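PDB 4XPL: N-Acetyltransferase, PseH from Campylobacter jejuni subsp. jejuni PT14, which probably catalyses N-4 acetylation of a UDP-linked amino sugar, using acetyl coenzyme A, in the biosynthesis of the pseudaminic acid that decorates flagellin. Local coordinates for residues Leu10-Phe13 / Thr14-Asn17; Lys40-Asp43 / Phe44-Leu48; Ala130-Leu133 / Tyr134-His138. The protein carries 8 engineered substitutions. One frame throughout, in Å; residues are numbered along the deposited sequence.

Contact 1: residues Leu10-Phe13 / Thr14-Asn17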
# COMPACT_ATOMS: atom_id res chain seq x y z
N LEU A 10 -9.79 -2.06 7.19
CA LEU A 10 -8.91 -2.73 6.23
C LEU A 10 -9.45 -4.10 5.81
O LEU A 10 -9.70 -4.96 6.64
CB LEU A 10 -7.53 -2.93 6.85
CG LEU A 10 -6.88 -1.67 7.40
CD1 LEU A 10 -5.50 -2.07 7.96
CD2 LEU A 10 -6.74 -0.62 6.31
N LYS A 11 -9.62 -4.30 4.52
CA LYS A 11 -9.97 -5.63 4.03
C LYS A 11 -8.75 -6.25 3.35
O LYS A 11 -8.29 -5.77 2.33
CB LYS A 11 -11.17 -5.57 3.09
CG LYS A 11 -11.66 -6.94 2.59
CD LYS A 11 -13.06 -6.80 1.94
CE LYS A 11 -13.59 -8.13 1.52
NZ LYS A 11 -14.94 -7.98 0.93
N ASN A 12 -8.27 -7.35 3.93
CA ASN A 12 -7.17 -8.09 3.34
C ASN A 12 -7.51 -8.59 1.93
O ASN A 12 -8.60 -9.16 1.68
CB ASN A 12 -6.77 -9.27 4.23
CG ASN A 12 -5.34 -9.74 3.97
OD1 ASN A 12 -4.95 -9.97 2.82
ND2 ASN A 12 -4.56 -9.90 5.06
N PHE A 13 -6.59 -8.37 0.99
CA PHE A 13 -6.70 -8.93 -0.35
C PHE A 13 -7.01 -10.44 -0.37
O PHE A 13 -7.59 -10.91 -1.33
CB PHE A 13 -5.43 -8.68 -1.19
CG PHE A 13 -5.42 -7.35 -1.93
CD1 PHE A 13 -5.96 -6.20 -1.37
CD2 PHE A 13 -4.82 -7.25 -3.19
CE1 PHE A 13 -5.92 -4.98 -2.03
CE2 PHE A 13 -4.80 -6.04 -3.87
CZ PHE A 13 -5.36 -4.90 -3.28
N THR A 14 -6.59 -11.18 0.65
CA THR A 14 -6.89 -12.62 0.74
C THR A 14 -8.40 -12.91 0.86
O THR A 14 -8.85 -14.03 0.58
CB THR A 14 -6.13 -13.35 1.89
OG1 THR A 14 -6.41 -12.72 3.16
CG2 THR A 14 -4.56 -13.36 1.62
N GLU A 15 -9.17 -11.90 1.26
CA GLU A 15 -10.64 -12.00 1.33
C GLU A 15 -11.42 -11.25 0.24
O GLU A 15 -12.64 -11.18 0.34
CB GLU A 15 -11.10 -11.48 2.69
CG GLU A 15 -10.89 -12.47 3.81
CD GLU A 15 -9.50 -12.44 4.35
OE1 GLU A 15 -9.19 -11.48 5.09
OE2 GLU A 15 -8.75 -13.41 4.09
N LEU A 16 -10.73 -10.70 -0.78
CA LEU A 16 -11.45 -9.99 -1.85
C LEU A 16 -12.46 -10.88 -2.55
O LEU A 16 -12.20 -12.06 -2.80
CB LEU A 16 -10.53 -9.45 -2.94
CG LEU A 16 -9.49 -8.41 -2.54
CD1 LEU A 16 -8.74 -7.90 -3.79
CD2 LEU A 16 -10.09 -7.25 -1.74
N ASN A 17 -13.59 -10.28 -2.90
CA ASN A 17 -14.56 -10.93 -3.77
C ASN A 17 -14.33 -10.56 -5.24
O ASN A 17 -13.49 -9.71 -5.58
CB ASN A 17 -15.98 -10.60 -3.32
CG ASN A 17 -16.33 -9.11 -3.46
OD1 ASN A 17 -15.94 -8.45 -4.43
ND2 ASN A 17 -17.09 -8.60 -2.50
O HOH W 1 -9.89 -9.06 5.62

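Contact 2: residues Lys40-Asp43 / Phe44-Leu48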
# COMPACT_ATOMS: atom_id res chain seq x y z
N LYS A 40 -10.33 -9.41 -19.76
CA LYS A 40 -9.83 -10.56 -20.52
C LYS A 40 -9.50 -11.66 -19.54
O LYS A 40 -9.07 -11.40 -18.42
CB LYS A 40 -8.56 -10.18 -21.29
CG LYS A 40 -8.75 -9.12 -22.36
CD LYS A 40 -7.38 -8.66 -22.88
CE LYS A 40 -7.50 -7.81 -24.14
NZ LYS A 40 -7.72 -6.38 -23.83
N TYR A 41 -9.65 -12.90 -19.98
CA TYR A 41 -9.38 -14.02 -19.10
C TYR A 41 -7.94 -13.97 -18.61
O TYR A 41 -7.70 -14.17 -17.44
CB TYR A 41 -9.68 -15.40 -19.74
CG TYR A 41 -9.20 -16.53 -18.86
CD1 TYR A 41 -10.01 -17.04 -17.84
CD2 TYR A 41 -7.92 -17.07 -19.01
CE1 TYR A 41 -9.56 -18.07 -17.00
CE2 TYR A 41 -7.45 -18.10 -18.18
CZ TYR A 41 -8.27 -18.58 -17.17
OH TYR A 41 -7.81 -19.59 -16.37
N ILE A 42 -6.98 -13.66 -19.48
CA ILE A 42 -5.58 -13.70 -19.03
C ILE A 42 -5.34 -12.68 -17.88
O ILE A 42 -4.65 -12.98 -16.92
CB ILE A 42 -4.58 -13.51 -20.20
CG1 ILE A 42 -3.12 -13.69 -19.71
CG2 ILE A 42 -4.78 -12.17 -20.88
CD1 ILE A 42 -2.86 -14.95 -18.89
N ASP A 43 -5.97 -11.51 -17.93
CA ASP A 43 -5.78 -10.51 -16.84
C ASP A 43 -6.40 -11.03 -15.53
O ASP A 43 -5.77 -11.01 -14.48
CB ASP A 43 -6.36 -9.16 -17.24
CG ASP A 43 -5.58 -8.51 -18.37
OD1 ASP A 43 -4.34 -8.57 -18.37
OD2 ASP A 43 -6.22 -7.95 -19.28
N PHE A 44 -7.64 -11.51 -15.61
CA PHE A 44 -8.31 -12.11 -14.48
C PHE A 44 -7.48 -13.24 -13.86
O PHE A 44 -7.30 -13.31 -12.66
CB PHE A 44 -9.64 -12.69 -14.95
CG PHE A 44 -10.35 -13.46 -13.91
CD1 PHE A 44 -10.90 -12.81 -12.80
CD2 PHE A 44 -10.49 -14.85 -14.02
CE1 PHE A 44 -11.59 -13.54 -11.83
CE2 PHE A 44 -11.19 -15.58 -13.05
CZ PHE A 44 -11.73 -14.92 -11.96
N GLU A 45 -6.99 -14.13 -14.71
CA GLU A 45 -6.20 -15.25 -14.26
C GLU A 45 -4.89 -14.79 -13.61
O GLU A 45 -4.46 -15.39 -12.62
CB GLU A 45 -5.92 -16.19 -15.44
CG GLU A 45 -5.22 -17.47 -15.06
CD GLU A 45 -3.71 -17.35 -15.07
OE1 GLU A 45 -3.16 -16.33 -15.54
OE2 GLU A 45 -3.05 -18.31 -14.59
N GLU A 46 -4.26 -13.74 -14.15
CA GLU A 46 -3.03 -13.20 -13.56
C GLU A 46 -3.28 -12.53 -12.19
O GLU A 46 -2.47 -12.61 -11.28
CB GLU A 46 -2.33 -12.21 -14.52
CG GLU A 46 -1.61 -12.87 -15.72
CD GLU A 46 -1.12 -11.83 -16.74
OE1 GLU A 46 -1.39 -10.62 -16.54
OE2 GLU A 46 -0.47 -12.22 -17.74
N HIS A 47 -4.42 -11.88 -12.06
CA HIS A 47 -4.83 -11.29 -10.79
C HIS A 47 -5.07 -12.40 -9.73
O HIS A 47 -4.60 -12.28 -8.59
CB HIS A 47 -6.10 -10.45 -10.99
CG HIS A 47 -5.93 -9.35 -11.99
ND1 HIS A 47 -6.99 -8.82 -12.69
CD2 HIS A 47 -4.83 -8.69 -12.42
CE1 HIS A 47 -6.55 -7.88 -13.52
NE2 HIS A 47 -5.24 -7.78 -13.37
N LEU A 48 -5.76 -13.47 -10.11
CA LEU A 48 -5.99 -14.61 -9.21
C LEU A 48 -4.69 -15.27 -8.76
O LEU A 48 -4.58 -15.70 -7.62
CB LEU A 48 -6.83 -15.69 -9.87
CG LEU A 48 -8.33 -15.49 -10.06
CD1 LEU A 48 -8.96 -16.85 -10.42
CD2 LEU A 48 -8.99 -14.91 -8.80

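Contact 3: residues Ala130-Leu133 / Tyr134-His138. With ACO (acetyl coenzyme *a), chain B.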
# COMPACT_ATOMS: atom_id res chain seq x y z
N ALA A 130 3.72 11.98 -3.91
CA ALA A 130 4.07 10.97 -2.92
C ALA A 130 5.17 11.48 -1.99
O ALA A 130 5.11 11.29 -0.76
CB ALA A 130 4.49 9.66 -3.60
N LEU A 131 6.19 12.12 -2.56
CA LEU A 131 7.27 12.66 -1.73
C LEU A 131 6.78 13.66 -0.69
O LEU A 131 7.13 13.55 0.47
CB LEU A 131 8.33 13.32 -2.58
CG LEU A 131 9.18 12.31 -3.32
CD1 LEU A 131 9.94 13.03 -4.50
CD2 LEU A 131 10.11 11.63 -2.32
N LYS A 132 5.97 14.61 -1.11
CA LYS A 132 5.41 15.61 -0.20
C LYS A 132 4.63 14.92 0.95
O LYS A 132 4.74 15.29 2.12
CB LYS A 132 4.48 16.51 -0.99
CG LYS A 132 3.85 17.68 -0.19
CD LYS A 132 4.94 18.48 0.50
CE LYS A 132 4.54 19.90 0.81
NZ LYS A 132 5.82 20.70 0.91
N LEU A 133 3.86 13.90 0.59
CA LEU A 133 3.04 13.20 1.55
C LEU A 133 3.92 12.50 2.58
O LEU A 133 3.64 12.56 3.77
CB LEU A 133 2.18 12.17 0.81
CG LEU A 133 1.01 11.62 1.55
CD1 LEU A 133 0.09 12.76 2.00
CD2 LEU A 133 0.30 10.61 0.62
N TYR A 134 4.98 11.86 2.10
CA TYR A 134 5.93 11.17 2.98
C TYR A 134 6.66 12.15 3.90
O TYR A 134 6.81 11.91 5.10
CB TYR A 134 6.95 10.36 2.15
CG TYR A 134 6.34 9.22 1.33
CD1 TYR A 134 4.99 8.88 1.45
CD2 TYR A 134 7.11 8.50 0.42
CE1 TYR A 134 4.43 7.88 0.69
CE2 TYR A 134 6.53 7.44 -0.33
CZ TYR A 134 5.21 7.14 -0.18
OH TYR A 134 4.62 6.13 -0.93
N GLN A 135 7.10 13.28 3.33
CA GLN A 135 7.78 14.32 4.11
C GLN A 135 6.83 14.86 5.17
O GLN A 135 7.25 15.13 6.30
CB GLN A 135 8.25 15.46 3.20
CG GLN A 135 8.73 16.71 3.92
CD GLN A 135 7.83 17.91 3.69
OE1 GLN A 135 7.97 18.60 2.67
NE2 GLN A 135 6.93 18.18 4.65
N GLN A 136 5.56 15.04 4.81
CA GLN A 136 4.58 15.55 5.78
C GLN A 136 4.35 14.58 6.94
O GLN A 136 3.92 14.99 8.01
CB GLN A 136 3.25 15.86 5.09
CG GLN A 136 3.29 17.11 4.24
CD GLN A 136 2.02 17.37 3.46
OE1 GLN A 136 1.78 18.50 3.02
NE2 GLN A 136 1.22 16.34 3.26
N ASN A 137 4.62 13.30 6.73
CA ASN A 137 4.49 12.29 7.79
C ASN A 137 5.87 11.89 8.41
O ASN A 137 6.02 10.81 9.01
CB ASN A 137 3.74 11.08 7.25
CG ASN A 137 2.27 11.35 7.05
OD1 ASN A 137 1.49 11.21 7.98
ND2 ASN A 137 1.89 11.84 5.86
N HIS A 138 6.81 12.82 8.30
CA HIS A 138 8.15 12.79 8.95
C HIS A 138 9.13 11.76 8.39
O HIS A 138 10.14 11.45 9.02
CB HIS A 138 8.06 12.69 10.47
CG HIS A 138 7.03 13.59 11.06
ND1 HIS A 138 6.87 14.90 10.65
CD2 HIS A 138 6.14 13.40 12.06
CE1 HIS A 138 5.90 15.46 11.36
NE2 HIS A 138 5.44 14.57 12.22
N1A ACO B . 4.95 19.43 -5.23
C2A ACO B . 4.69 19.35 -3.91
N3A ACO B . 3.49 18.96 -3.43
C4A ACO B . 2.46 18.62 -4.25
C5A ACO B . 2.67 18.68 -5.70
C6A ACO B . 4.02 19.12 -6.16
N6A ACO B . 4.32 19.21 -7.49
N7A ACO B . 1.50 18.30 -6.26
C8A ACO B . 0.62 18.03 -5.26
N9A ACO B . 1.20 18.22 -4.06
C1B ACO B . 0.60 18.02 -2.70
C2B ACO B . -0.87 18.41 -2.59
O2B ACO B . -1.03 19.83 -2.49
C3B ACO B . -1.25 17.68 -1.32
O3B ACO B . -0.89 18.50 -0.21
P3B ACO B . -1.44 18.29 1.29
O7A ACO B . -0.97 16.90 1.72
O8A ACO B . -0.74 19.40 2.05
O9A ACO B . -2.95 18.46 1.20
C4B ACO B . -0.44 16.39 -1.36
O4B ACO B . 0.66 16.65 -2.25
C5B ACO B . -1.27 15.19 -1.84
O5B ACO B . -1.98 15.51 -3.05
P1A ACO B . -3.49 15.02 -3.36
O1A ACO B . -3.90 15.47 -4.74
O2A ACO B . -4.38 15.31 -2.17
O3A ACO B . -3.33 13.44 -3.63
P2A ACO B . -3.84 12.31 -2.62
O4A ACO B . -3.47 12.69 -1.21
O5A ACO B . -5.30 12.07 -2.94
O6A ACO B . -3.06 11.00 -3.16
CBP ACO B . -1.34 9.48 -3.66
CCP ACO B . -1.65 10.86 -3.13
CDP ACO B . -2.04 8.44 -2.74
CEP ACO B . 0.18 9.28 -3.67
CAP ACO B . -1.90 9.43 -5.09
OAP ACO B . -1.32 10.48 -5.91
C9P ACO B . -1.66 8.11 -5.76
O9P ACO B . -2.34 7.12 -5.48
N8P ACO B . -0.69 8.10 -6.68
C7P ACO B . -0.41 6.91 -7.48
C6P ACO B . 0.20 5.79 -6.63
C5P ACO B . 1.51 6.22 -6.00
O5P ACO B . 2.30 6.95 -6.61
N4P ACO B . 1.79 5.74 -4.79
C3P ACO B . 3.13 5.90 -4.22
C2P ACO B . 4.09 4.80 -4.75
S1P ACO B . 3.52 3.25 -4.08
C ACO B . 2.70 2.48 -5.30
O ACO B . 2.55 3.02 -6.40
CH3 ACO B . 2.13 1.11 -5.00

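Contact 1: residues Leu10-Phe13 / Thr14-Asn17
Lys11 reaches across to Glu15 with an extended chain whose CG stands opposite the backbone N (chi1 -176°), which carries CE to 3.4 Å from Glu15 O. Its NZ goes on to a salt bridge with Glu20 in helix 18-25. Asn12 does most of the polar work. Its OD1 accepts a virtually straight bond from Thr14 N (3.0 Å, 178° at the hydrogen), while its backbone O takes Glu15 N at 2.8 Å. These two bonds make an Asx turn laid over a 3-10 turn, the bend by which the edge strand 8-12 of the GNAT sheet runs into helix 18-25. The Glu15 carboxylate folds back over this bend: Thr14 OG1 donates to OE2 at 2.6 Å, and a water bridges OE1 and Asn12 N, so both carboxylate oxygens are engaged. Phe13 turns its ring inward, where it touches Phe50, Leu51 and Leu54 of helix 41-56 and meets the ring of Tyr62 of strand 61-67. Over one face of that ring lies Leu16 CD1, 4.0 Å from the centroid and 16° off the normal, a CH-pi contact, while Leu16 N bonds back to Phe13 O at 3.2 Å.

Contact 2: residues Lys40-Asp43 / Phe44-Leu48
Four backbone bonds of the i+4 kind tie Lys40-Asp43 to Phe44-Leu48 as the first turns of helix 41-56, with Lys40 at the N-cap position. The straightest runs from Phe44 N to Lys40 O (3.2 Å, 177° at the hydrogen); the shortest joins Glu45 N to Tyr41 O at 2.8 Å.

Among the aromatic contacts, Tyr41 and Glu45 meet through a CH-pi interaction. Glu45 CB sits over the phenol face, 4.0 Å from the ring centroid, and CG follows to 3.6 Å from Tyr41 OH. The Tyr41 ring leans forward along the helix, over the next turn, with its CG opposite the backbone N (chi1 172°). A looser apolar touch brings Tyr41 CD1 to the edge of the Phe44 ring. His47 presents a ring face to the helix backbone: Asp43 O lies 2.9 Å above the ring plane, over its centre, while bonded to His47 N and not to either ring nitrogen.

The carboxylates of Glu45 and Glu46 lie against aliphatic carbon: Ile42 CD1 is 3.6 Å from Glu45 OE1, and its CG1 lies near Glu46 OE2. Asp43 OD1 and Glu46 OE1, 4.0 Å apart, are like charges that probably disfavour each other slightly.

This end of helix 41-56 lies on the molecular surface, far from the centre of the chain, and His47 stacks its ring on Phe25 of helix 18-25.

Contact 3: residues Ala130-Leu133 / Tyr134-His138
Leu133 O receives two bonds from a single residue, Asn137: a strong one from the side-chain ND2 (2.8 Å, 166° at the hydrogen) and a weak one from the backbone N. The carbonyl oxygen lies almost in the plane of the Asn137 amide, and Asn137 OD1 is in turn held by Gln100 NE2 of helix 99-114, so both ends of the amide are fixed.

One turn earlier, Ala130 O accepts Tyr134 N at 2.9 Å and also lies over a face of the Tyr134 ring, 3.1 Å above its plane and displaced toward the rim. The ring runs back along the helix, since Tyr134 CG is opposite its own carbonyl carbon (chi1 -64°), and this carries OH to 3.6 Å from C3P of acetyl coenzyme A. Phe87 meets the same ring edge-to-face.

Lys132 and Gln136 address the nucleotide end of the cofactor. Lys132 CG packs 3.5 Å from adenine N3A, while the extended Gln136 chain sends NE2 into a bond with the 3'-phosphate oxygen O7A (2.7 Å, 170° at the hydrogen). Lys132 NZ leans alongside Gln135 and makes a weak bond to its OE1.

The helix closes in a Schellman motif with His138, of positive phi, as C-prime: Phe139 N bonds to Tyr134 O and His138 N to Gln135 O. Lys132, Tyr134 and Gln136 of helix 128-136 thus line one side of the acetyl coenzyme A site of this GNAT domain.

In the fold
Only contact 3 touches the cofactor; Lys132, Tyr134 and Gln136 belong to its pocket, which Leu89, Ala91, Lys96, Gly97 and Asn127 help to complete. Contact 1 lies across the chain's centre from contact 3, with the two centres about 27 Å apart, although the nearest atoms of the Phe13 side chain and acetyl coenzyme A are about 10 Å apart. Contact 2 is more remote, its centre about 34 Å from that of contact 3. Contacts 1 and 2 have centres about 17 Å apart and do not touch directly, but helix 41-56 links them: it begins in contact 2, and further along it packs on Phe13 of contact 1.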